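Local atomic coordinates of kappa-carrageenase (Pseudoalteromonas carrageenovora, PDB entry 5OCQ), a protein that hydrolyses internal beta-1,4 linkages between D-galactose 4-sulfate and 3,6-anhydro-D-galactose in kappa-carrageenan, a marine polysaccharide. Residues Gly41-Lys46 / Asn245-Ser250; Leu59-Glu64 / Gln233-Pro238. The protein carries 1 engineered substitution. One frame throughout, in Å; residues are numbered along the deposited sequence.

The chain is the family GH16 catalytic part of the enzyme, a beta jellyroll. Both contacts lie on the same side of it, their centres about 9 Å apart. Along the sequence contact 2 is nested inside the loop closed by contact 1. Strands 43-45, 56-72 and 227-235 all pair with strand 77-97. Strand 246-249 stands apart, in a small antiparallel pair with 240-243. The contacts touch through the salt bridge from Lys46 NZ to Glu64 OE2 and through packing of Phe247 on Arg236. Trp43 and Phe247 of contact 1 and Arg236 of contact 2 all approach O9 of one substrate sulfate, so together they build part of the carrageenan-binding cleft.

Contact 1: residues Gly41-Lys46 / Asn245-Ser250; sequences GVWSWK and NQFYPS. With G4S (4-O-sulfo-beta-D-galactopyranose), chain C; G4S (4-O-sulfo-beta-D-galactopyranose), chain B.
Val42, Trp43 and Phe247 join two parts of the rim of the substrate cleft in this GH16 jellyroll. Strand 246-249 pairs with 240-243, while strand 43-45 runs along 77-97. No direct hydrogen bond links the two segments. One water joins them instead, giving a bond to Phe247 O (2.8 Å) and a weak one to Gly41 O.

Val42 makes its apolar contact through one methyl. Val42 CG1 lies beside its own backbone N (chi1 -64°) and reaches across to Phe247 CB and Pro249 CD, each at 3.8 Å. Trp43 CH2 meets Phe247 CD2 at 4.1 Å, with the two rings oblique. The CA of Gly41 lies over one face of the indole, where a side chain would clash.

Both rings turn an edge to the sulfate of the chain C galactose. Trp43 CH2 comes within 3.5 Å of its O9, and Phe247 CE2 lies a little farther off. An alanine in place of Trp43 would probably leave Phe247 CD2 and sulfate O9 without the indole they meet and open a gap next to Gly41 CA.

The backbone also grips the second sugar: O6 of the chain B galactose donates to Asn245 O at 2.6 Å.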
ATOM      1  N   GLY A  41     -11.029  -4.494  -3.599  1.00  9.93           N
ATOM      2  CA  GLY A  41     -11.094  -5.463  -2.458  1.00  9.81           C
ATOM      3  C   GLY A  41     -12.557  -5.763  -2.139  1.00  9.27           C
ATOM      4  O   GLY A  41     -13.426  -5.688  -2.998  1.00 11.01           O
ATOM      5  N   VAL A  42     -12.809  -5.993  -0.853  1.00  9.32           N
ATOM      6  CA  VAL A  42     -14.104  -6.373  -0.365  1.00  9.32           C
ATOM      7  C   VAL A  42     -14.561  -5.414   0.747  1.00  9.11           C
ATOM      8  O   VAL A  42     -15.348  -5.774   1.633  1.00 11.05           O
ATOM      9  CB  VAL A  42     -14.094  -7.842   0.132  1.00 10.34           C
ATOM     10  CG1 VAL A  42     -13.808  -8.753  -1.116  1.00 11.56           C
ATOM     11  CG2 VAL A  42     -13.164  -8.090   1.287  1.00 11.45           C
ATOM     12  N   TRP A  43     -14.151  -4.159   0.637  1.00  7.82           N
ATOM     13  CA  TRP A  43     -14.524  -3.098   1.582  1.00  7.30           C
ATOM     14  C   TRP A  43     -14.804  -1.845   0.746  1.00  7.35           C
ATOM     15  O   TRP A  43     -14.490  -1.839  -0.429  1.00  7.29           O
ATOM     16  CB  TRP A  43     -13.448  -2.828   2.617  1.00  7.39           C
ATOM     17  CG  TRP A  43     -12.080  -2.577   2.006  1.00  7.44           C
ATOM     18  CD1 TRP A  43     -11.577  -1.358   1.605  1.00  8.16           C
ATOM     19  CD2 TRP A  43     -11.095  -3.544   1.574  1.00  7.48           C
ATOM     20  NE1 TRP A  43     -10.388  -1.530   0.950  1.00  8.65           N
ATOM     21  CE2 TRP A  43     -10.003  -2.829   1.034  1.00  9.29           C
ATOM     22  CE3 TRP A  43     -10.947  -4.957   1.731  1.00  7.51           C
ATOM     23  CZ2 TRP A  43      -8.884  -3.479   0.448  1.00  9.62           C
ATOM     24  CZ3 TRP A  43      -9.790  -5.560   1.234  1.00  8.23           C
ATOM     25  CH2 TRP A  43      -8.772  -4.824   0.642  1.00  9.31           C
ATOM     26  N   SER A  44     -15.315  -0.789   1.389  1.00  7.00           N
ATOM     27  CA  SER A  44     -15.492   0.487   0.651  1.00  6.29           C
ATOM     28  C   SER A  44     -14.797   1.557   1.466  1.00  6.18           C
ATOM     29  O   SER A  44     -14.849   1.511   2.738  1.00  5.99           O
ATOM     30  CB  SER A  44     -16.954   0.846   0.428  1.00  6.47           C
ATOM     31  OG  SER A  44     -17.559  -0.193  -0.332  1.00  7.59           O
ATOM     32  N   TRP A  45     -14.221   2.574   0.795  1.00  5.67           N
ATOM     33  CA  TRP A  45     -13.544   3.686   1.502  1.00  5.79           C
ATOM     34  C   TRP A  45     -14.553   4.707   1.963  1.00  5.75           C
ATOM     35  O   TRP A  45     -15.457   5.096   1.210  1.00  6.67           O
ATOM     36  CB  TRP A  45     -12.542   4.341   0.582  1.00  5.38           C
ATOM     37  CG  TRP A  45     -11.515   3.424  -0.007  1.00  5.70           C
ATOM     38  CD1 TRP A  45     -11.283   3.231  -1.345  1.00  5.57           C
ATOM     39  CD2 TRP A  45     -10.555   2.616   0.683  1.00  5.58           C
ATOM     40  NE1 TRP A  45     -10.232   2.370  -1.528  1.00  6.23           N
ATOM     41  CE2 TRP A  45      -9.726   2.001  -0.297  1.00  5.90           C
ATOM     42  CE3 TRP A  45     -10.247   2.398   2.030  1.00  5.50           C
ATOM     43  CZ2 TRP A  45      -8.650   1.134   0.054  1.00  6.63           C
ATOM     44  CZ3 TRP A  45      -9.227   1.510   2.359  1.00  5.98           C
ATOM     45  CH2 TRP A  45      -8.415   0.912   1.396  1.00  6.31           C
ATOM     46  N   LYS A  46     -14.370   5.230   3.167  1.00  6.57           N
ATOM     47  CA  LYS A  46     -15.112   6.423   3.604  1.00  6.50           C
ATOM     48  C   LYS A  46     -14.154   7.472   4.149  1.00  6.15           C
ATOM     49  O   LYS A  46     -13.296   7.183   4.966  1.00  6.03           O
ATOM     50  CB  LYS A  46     -16.108   6.106   4.711  1.00  8.01           C
ATOM     51  CG  LYS A  46     -17.238   5.119   4.283  1.00  9.48           C
ATOM     52  CD  LYS A  46     -18.183   4.755   5.416  1.00 12.97           C
ATOM     53  CE  LYS A  46     -19.014   5.845   5.988  1.00 18.57           C
ATOM     54  NZ  LYS A  46     -20.002   5.227   6.932  1.00 24.64           N
ATOM     55  N   ASN A 245      -7.070 -13.608  -8.717  1.00 11.25           N
ATOM     56  CA  ASN A 245      -6.228 -12.388  -8.630  1.00 11.31           C
ATOM     57  C   ASN A 245      -6.860 -11.256  -7.828  1.00 10.90           C
ATOM     58  O   ASN A 245      -6.404 -10.111  -7.988  1.00  9.94           O
ATOM     59  CB  ASN A 245      -5.891 -11.869 -10.011  1.00 13.32           C
ATOM     60  CG  ASN A 245      -4.582 -11.087 -10.100  1.00 15.95           C
ATOM     61  OD1 ASN A 245      -4.513 -10.077 -10.891  1.00 20.81           O
ATOM     62  ND2 ASN A 245      -3.580 -11.504  -9.390  1.00 14.81           N
ATOM     63  N   GLN A 246      -7.787 -11.581  -6.944  1.00  8.42           N
ATOM     64  CA  GLN A 246      -8.459 -10.609  -6.101  1.00  8.64           C
ATOM     65  C   GLN A 246      -9.023 -11.206  -4.838  1.00  9.24           C
ATOM     66  O   GLN A 246      -9.150 -12.425  -4.712  1.00  8.21           O
ATOM     67  CB  GLN A 246      -9.607  -9.976  -6.908  1.00  7.95           C
ATOM     68  CG  GLN A 246     -10.803 -10.921  -7.094  1.00  8.03           C
ATOM     69  CD  GLN A 246     -11.994 -10.311  -7.816  1.00  8.50           C
ATOM     70  OE1 GLN A 246     -11.991 -10.074  -9.033  1.00  9.66           O
ATOM     71  NE2 GLN A 246     -13.010 -10.008  -7.054  1.00  8.83           N
ATOM     72  N   PHE A 247      -9.498 -10.369  -3.914  1.00  8.56           N
ATOM     73  CA  PHE A 247     -10.246 -10.736  -2.749  1.00  8.53           C
ATOM     74  C   PHE A 247     -11.742 -10.976  -3.044  1.00  9.21           C
ATOM     75  O   PHE A 247     -12.361 -10.212  -3.831  1.00  9.50           O
ATOM     76  CB  PHE A 247     -10.121  -9.742  -1.552  1.00  8.38           C
ATOM     77  CG  PHE A 247      -8.775  -9.646  -0.987  1.00  9.13           C
ATOM     78  CD1 PHE A 247      -8.183 -10.744  -0.376  1.00  9.85           C
ATOM     79  CD2 PHE A 247      -8.062  -8.479  -1.066  1.00 10.82           C
ATOM     80  CE1 PHE A 247      -6.953 -10.652   0.215  1.00 11.12           C
ATOM     81  CE2 PHE A 247      -6.792  -8.384  -0.507  1.00 11.13           C
ATOM     82  CZ  PHE A 247      -6.224  -9.490   0.077  1.00 12.05           C
ATOM     83  N   TYR A 248     -12.346 -11.913  -2.283  1.00  8.36           N
ATOM     84  CA  TYR A 248     -13.787 -12.130  -2.226  1.00  8.47           C
ATOM     85  C   TYR A 248     -14.149 -12.244  -0.736  1.00  9.21           C
ATOM     86  O   TYR A 248     -13.234 -12.539   0.077  1.00  9.22           O
ATOM     87  CB  TYR A 248     -14.218 -13.421  -2.987  1.00  8.65           C
ATOM     88  CG  TYR A 248     -14.248 -13.318  -4.453  1.00  8.21           C
ATOM     89  CD1 TYR A 248     -13.095 -13.456  -5.204  1.00  7.85           C
ATOM     90  CD2 TYR A 248     -15.448 -13.116  -5.123  1.00  8.37           C
ATOM     91  CE1 TYR A 248     -13.124 -13.352  -6.565  1.00  8.10           C
ATOM     92  CE2 TYR A 248     -15.519 -13.046  -6.491  1.00  8.97           C
ATOM     93  CZ  TYR A 248     -14.324 -13.141  -7.236  1.00  8.23           C
ATOM     94  OH  TYR A 248     -14.351 -13.030  -8.603  1.00 10.64           O
ATOM     95  N   PRO A 249     -15.384 -11.943  -0.331  1.00 10.52           N
ATOM     96  CA  PRO A 249     -15.728 -12.019   1.090  1.00 11.34           C
ATOM     97  C   PRO A 249     -15.761 -13.472   1.551  1.00 12.11           C
ATOM     98  O   PRO A 249     -16.131 -14.364   0.750  1.00 14.51           O
ATOM     99  CB  PRO A 249     -17.098 -11.361   1.211  1.00 11.63           C
ATOM    100  CG  PRO A 249     -17.431 -10.878  -0.175  1.00 13.43           C
ATOM    101  CD  PRO A 249     -16.481 -11.387  -1.146  1.00 11.25           C
ATOM    102  N   SER A 250     -15.349 -13.722   2.757  1.00 11.97           N
ATOM    103  CA  SER A 250     -15.613 -15.059   3.335  1.00 13.21           C
ATOM    104  C   SER A 250     -16.973 -15.054   4.081  1.00 15.15           C
ATOM    105  O   SER A 250     -17.694 -14.059   4.137  1.00 16.00           O
ATOM    106  CB  SER A 250     -14.461 -15.393   4.274  1.00 13.98           C
ATOM    107  OG  SER A 250     -14.637 -14.764   5.518  1.00 12.59           O
TER
HETATM  108  C1  G4S C   1      -1.072  -5.379  -3.241  1.00 12.20           C
HETATM  109  C2  G4S C   1      -2.331  -5.195  -4.077  1.00 11.15           C
HETATM  110  C3  G4S C   1      -2.935  -3.776  -3.997  1.00 10.03           C
HETATM  111  C4  G4S C   1      -2.995  -3.373  -2.508  1.00 11.70           C
HETATM  112  C5  G4S C   1      -1.592  -3.482  -1.878  1.00 11.41           C
HETATM  113  C6  G4S C   1      -1.432  -2.935  -0.488  1.00 12.84           C
HETATM  114  O1  G4S C   1      -0.861  -6.812  -3.082  1.00 15.23           O
HETATM  115  O2  G4S C   1      -1.995  -5.401  -5.500  1.00 11.91           O
HETATM  116  O4  G4S C   1      -3.817  -4.381  -1.883  1.00 11.51           O
HETATM  117  O5  G4S C   1      -1.225  -4.889  -1.873  1.00 11.27           O
HETATM  118  O6  G4S C   1      -1.993  -3.811   0.508  1.00 12.83           O
HETATM  119  S   G4S C   1      -5.321  -4.101  -1.229  1.00 12.25           S
HETATM  120  O7  G4S C   1      -5.410  -2.657  -0.880  1.00 12.85           O
HETATM  121  O8  G4S C   1      -6.287  -4.519  -2.317  1.00 11.65           O
HETATM  122  O9  G4S C   1      -5.289  -4.937  -0.014  1.00 11.48           O
HETATM  123  C1  G4S B   3      -7.660  -3.898  -9.690  1.00 12.97           C
HETATM  124  C2  G4S B   3      -8.056  -3.656 -11.096  1.00 13.79           C
HETATM  125  C3  G4S B   3      -9.105  -4.751 -11.538  1.00 16.37           C
HETATM  126  C4  G4S B   3      -8.375  -6.106 -11.424  1.00 15.27           C
HETATM  127  C5  G4S B   3      -7.881  -6.290  -9.987  1.00 14.65           C
HETATM  128  C6  G4S B   3      -7.145  -7.621  -9.678  1.00 14.66           C
HETATM  129  O1  G4S B   3      -6.593  -3.008  -9.298  1.00 11.10           O
HETATM  130  O2  G4S B   3      -8.752  -2.352 -11.117  1.00 14.83           O
HETATM  131  O4  G4S B   3      -7.235  -6.145 -12.283  1.00 18.26           O
HETATM  132  O5  G4S B   3      -6.946  -5.188  -9.731  1.00 12.78           O
HETATM  133  O6  G4S B   3      -6.937  -7.591  -8.216  1.00 14.30           O
HETATM  134  S   G4S B   3      -7.133  -7.413 -13.454  1.00 20.05           S
HETATM  135  O7  G4S B   3      -6.112  -6.922 -14.397  1.00 23.32           O
HETATM  136  O8  G4S B   3      -8.545  -7.511 -13.945  1.00 22.63           O
HETATM  137  O9  G4S B   3      -6.842  -8.645 -12.623  1.00 22.85           O
HETATM  138  O   HOH W   1     -11.965  -7.578  -4.769  1.00 10.15           O

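Contact 2: residues Leu59-Glu64 / Gln233-Pro238; sequences LTTKRE and QGLRAP. With G4S (4-O-sulfo-beta-D-galactopyranose), chain C.
Strands 59-64 and 233-235 run in nearly the same direction, 25° apart, with their axes 7.5 Å from each other at closest approach. They meet through side chains. This is packing inside the jellyroll, next to the substrate cleft.

Gln233 crosses to Thr61 with its amide end. CG is anti to the backbone N (chi1 -175°) and the chain stays extended, which carries NE2 to Thr61 OG1 at 2.9 Å. The bond is nearly straight (167°), and OG1 lies close to the amide plane. Thr61 OG1 is also hydrogen-bonded to Ser88 OG, so two partners fix this buried hydroxyl. The other branch of Thr61, CG2, lies loosely by Leu235, a doubtful contact because Leu235 has two conformers.

Past Leu235 the chain leaves the strand, and Arg236, which is important for substrate recognition, bends back. Its NH1 donates to Leu235 O at 2.9 Å, from above the carbonyl plane, and to sulfate O9 of the chain C galactose at 3.0 Å. NH2 adds weak bonds to O9 and O6 of the same sugar. A salt bridge from NH2 to Asp144, an engineered residue at the proton-donor position, and a bond from NE to Gln147 OE1 also hold the guanidinium.

Strand 77-97 pairs with both 56-72 and 227-235 and supplies Ser88. Val115 of strand 115-122 touches Thr61 and Gln233, while Met262 of strand 260-272 packs on Leu59 and Gln233.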
ATOM      1  N   LEU A  59      -6.335   5.708  10.346  1.00  7.89           N
ATOM      2  CA  LEU A  59      -7.152   5.084   9.343  1.00  7.57           C
ATOM      3  C   LEU A  59      -7.839   3.910  10.026  1.00  8.51           C
ATOM      4  O   LEU A  59      -7.137   2.981  10.546  1.00 10.01           O
ATOM      5  CB  LEU A  59      -6.336   4.629   8.125  1.00  7.18           C
ATOM      6  CG  LEU A  59      -5.562   5.744   7.447  1.00  6.84           C
ATOM      7  CD1 LEU A  59      -4.678   5.194   6.326  1.00  7.41           C
ATOM      8  CD2 LEU A  59      -6.484   6.764   6.836  1.00  7.64           C
ATOM      9  N   THR A  60      -9.179   3.853   9.958  1.00  7.51           N
ATOM     10  CA  THR A  60      -9.964   2.941  10.765  1.00  7.82           C
ATOM     11  C   THR A  60     -10.757   1.994   9.930  1.00  7.61           C
ATOM     12  O   THR A  60     -11.342   2.376   8.927  1.00  7.98           O
ATOM     13  CB  THR A  60     -10.920   3.760  11.659  1.00  9.21           C
ATOM     14  OG1 THR A  60     -10.140   4.597  12.516  1.00 10.31           O
ATOM     15  CG2 THR A  60     -11.769   2.779  12.509  1.00 10.92           C
ATOM     16  N   THR A  61     -10.755   0.692  10.275  1.00  6.82           N
ATOM     17  CA  THR A  61     -11.633  -0.304   9.628  1.00  6.85           C
ATOM     18  C   THR A  61     -12.833  -0.617  10.579  1.00  7.84           C
ATOM     19  O   THR A  61     -12.585  -0.839  11.832  1.00  7.73           O
ATOM     20  CB  THR A  61     -10.867  -1.619   9.332  1.00  7.16           C
ATOM     21  OG1 THR A  61      -9.724  -1.351   8.482  1.00  8.48           O
ATOM     22  CG2 THR A  61     -11.725  -2.605   8.636  1.00  7.65           C
ATOM     23  N   LYS A  62     -14.025  -0.655  10.027  1.00  7.55           N
ATOM     24  CA  LYS A  62     -15.306  -0.797  10.776  1.00  8.56           C
ATOM     25  C   LYS A  62     -16.063  -1.924  10.166  1.00  8.16           C
ATOM     26  O   LYS A  62     -16.103  -2.141   8.945  1.00  7.85           O
ATOM     27  CB  LYS A  62     -16.162   0.454  10.755  1.00 10.01           C
ATOM     28  CG  LYS A  62     -15.469   1.621  11.355  1.00 13.56           C
ATOM     29  CD  LYS A  62     -16.382   2.795  11.555  1.00 15.21           C
ATOM     30  CE  LYS A  62     -15.590   3.944  12.133  0.30 14.83           C
ATOM     31  NZ  LYS A  62     -16.196   5.246  11.814  0.30 15.78           N
ATOM     32  N   ARG A  63     -16.796  -2.661  11.001  1.00  8.72           N
ATOM     33  CA  ARG A  63     -17.790  -3.577  10.557  1.00  9.18           C
ATOM     34  C   ARG A  63     -19.056  -2.737  10.261  1.00 11.34           C
ATOM     35  O   ARG A  63     -19.649  -2.108  11.203  1.00 11.47           O
ATOM     36  CB  ARG A  63     -18.083  -4.690  11.633  1.00 10.24           C
ATOM     37  CG  ARG A  63     -19.257  -5.603  11.330  1.00 10.08           C
ATOM     38  CD  ARG A  63     -18.916  -6.619  10.268  1.00 11.40           C
ATOM     39  NE  ARG A  63     -20.042  -7.459   9.945  1.00 11.66           N
ATOM     40  CZ  ARG A  63     -21.126  -7.141   9.286  1.00 12.14           C
ATOM     41  NH1 ARG A  63     -21.255  -6.008   8.602  1.00 11.82           N
ATOM     42  NH2 ARG A  63     -22.151  -8.016   9.295  1.00 14.72           N
ATOM     43  N   GLU A  64     -19.437  -2.632   8.974  1.00  9.68           N
ATOM     44  CA  GLU A  64     -20.563  -1.810   8.492  1.00 11.41           C
ATOM     45  C   GLU A  64     -21.179  -2.397   7.238  1.00  9.84           C
ATOM     46  O   GLU A  64     -20.567  -2.409   6.180  1.00  8.77           O
ATOM     47  CB  GLU A  64     -20.012  -0.406   8.250  1.00 13.59           C
ATOM     48  CG  GLU A  64     -20.944   0.644   7.717  1.00 17.57           C
ATOM     49  CD  GLU A  64     -20.195   2.016   7.453  1.00 22.00           C
ATOM     50  OE1 GLU A  64     -19.005   2.357   8.024  1.00 15.45           O
ATOM     51  OE2 GLU A  64     -20.833   2.811   6.633  0.80 29.39           O
ATOM     52  N   GLN A 233      -5.699   0.767   4.983  1.00  6.11           N
ATOM     53  CA  GLN A 233      -5.847  -0.433   5.835  1.00  6.50           C
ATOM     54  C   GLN A 233      -6.807  -1.362   5.095  1.00  7.14           C
ATOM     55  O   GLN A 233      -7.978  -0.983   4.847  1.00  7.95           O
ATOM     56  CB  GLN A 233      -6.272  -0.079   7.297  1.00  7.55           C
ATOM     57  CG  GLN A 233      -6.281  -1.354   8.166  1.00  7.70           C
ATOM     58  CD  GLN A 233      -6.269  -0.941   9.594  1.00 10.81           C
ATOM     59  OE1 GLN A 233      -5.225  -0.599  10.146  1.00 14.36           O
ATOM     60  NE2 GLN A 233      -7.421  -0.815  10.156  1.00 10.63           N
ATOM     61  N   GLY A 234      -6.331  -2.558   4.719  1.00  7.35           N
ATOM     62  CA  GLY A 234      -7.152  -3.521   4.078  1.00  8.57           C
ATOM     63  C   GLY A 234      -7.562  -4.717   4.916  1.00  9.28           C
ATOM     64  O   GLY A 234      -7.066  -4.891   6.004  1.00 10.53           O
ATOM     65  N   LEU A 235      -8.589  -5.441   4.447  1.00 10.08           N
ATOM     66  CA  LEU A 235      -9.098  -6.639   5.146  1.00  9.41           C
ATOM     67  C   LEU A 235      -8.293  -7.859   4.648  1.00  9.86           C
ATOM     68  O   LEU A 235      -7.856  -7.944   3.519  1.00  9.47           O
ATOM     69  CB  LEU A 235     -10.581  -6.812   4.919  1.00 10.54           C
ATOM     70  CG  LEU A 235     -11.596  -7.363   5.877  0.50 10.80           C
ATOM     71  CD1 LEU A 235     -11.810  -6.522   7.120  0.50 11.54           C
ATOM     72  CD2 LEU A 235     -12.899  -7.591   5.088  0.50 10.47           C
ATOM     73  N   ARG A 236      -8.163  -8.853   5.526  1.00 10.05           N
ATOM     74  CA  ARG A 236      -7.455 -10.107   5.259  1.00 10.11           C
ATOM     75  C   ARG A 236      -8.190 -11.308   5.912  1.00 11.89           C
ATOM     76  O   ARG A 236      -9.171 -11.121   6.627  1.00 11.49           O
ATOM     77  CB  ARG A 236      -5.991 -10.028   5.709  1.00 11.46           C
ATOM     78  CG  ARG A 236      -5.122  -8.956   5.041  1.00 10.56           C
ATOM     79  CD  ARG A 236      -4.801  -9.244   3.599  1.00 11.74           C
ATOM     80  NE  ARG A 236      -3.879  -8.231   3.081  1.00 11.91           N
ATOM     81  CZ  ARG A 236      -4.199  -7.067   2.520  1.00 12.33           C
ATOM     82  NH1 ARG A 236      -5.455  -6.710   2.396  1.00 11.43           N
ATOM     83  NH2 ARG A 236      -3.213  -6.249   2.149  1.00 11.76           N
ATOM     84  N   ALA A 237      -7.626 -12.501   5.719  1.00 12.31           N
ATOM     85  CA  ALA A 237      -8.139 -13.690   6.436  1.00 14.08           C
ATOM     86  C   ALA A 237      -8.250 -13.390   7.926  1.00 12.47           C
ATOM     87  O   ALA A 237      -7.358 -12.717   8.504  1.00 13.47           O
ATOM     88  CB  ALA A 237      -7.235 -14.866   6.155  1.00 15.79           C
ATOM     89  N   PRO A 238      -9.352 -13.765   8.588  1.00 12.19           N
ATOM     90  CA  PRO A 238     -10.363 -14.712   8.120  1.00 13.46           C
ATOM     91  C   PRO A 238     -11.560 -14.130   7.381  1.00 13.76           C
ATOM     92  O   PRO A 238     -12.529 -14.895   7.073  1.00 12.89           O
ATOM     93  CB  PRO A 238     -10.826 -15.374   9.446  1.00 14.30           C
ATOM     94  CG  PRO A 238     -10.721 -14.282  10.434  1.00 13.83           C
ATOM     95  CD  PRO A 238      -9.487 -13.509  10.037  1.00 13.64           C
TER
HETATM   96  C1  G4S C   1      -1.072  -5.379  -3.241  1.00 12.20           C
HETATM   97  C2  G4S C   1      -2.331  -5.195  -4.077  1.00 11.15           C
HETATM   98  C3  G4S C   1      -2.935  -3.776  -3.997  1.00 10.03           C
HETATM   99  C4  G4S C   1      -2.995  -3.373  -2.508  1.00 11.70           C
HETATM  100  C5  G4S C   1      -1.592  -3.482  -1.878  1.00 11.41           C
HETATM  101  C6  G4S C   1      -1.432  -2.935  -0.488  1.00 12.84           C
HETATM  102  O1  G4S C   1      -0.861  -6.812  -3.082  1.00 15.23           O
HETATM  103  O2  G4S C   1      -1.995  -5.401  -5.500  1.00 11.91           O
HETATM  104  O4  G4S C   1      -3.817  -4.381  -1.883  1.00 11.51           O
HETATM  105  O5  G4S C   1      -1.225  -4.889  -1.873  1.00 11.27           O
HETATM  106  O6  G4S C   1      -1.993  -3.811   0.508  1.00 12.83           O
HETATM  107  S   G4S C   1      -5.321  -4.101  -1.229  1.00 12.25           S
HETATM  108  O7  G4S C   1      -5.410  -2.657  -0.880  1.00 12.85           O
HETATM  109  O8  G4S C   1      -6.287  -4.519  -2.317  1.00 11.65           O
HETATM  110  O9  G4S C   1      -5.289  -4.937  -0.014  1.00 11.48           O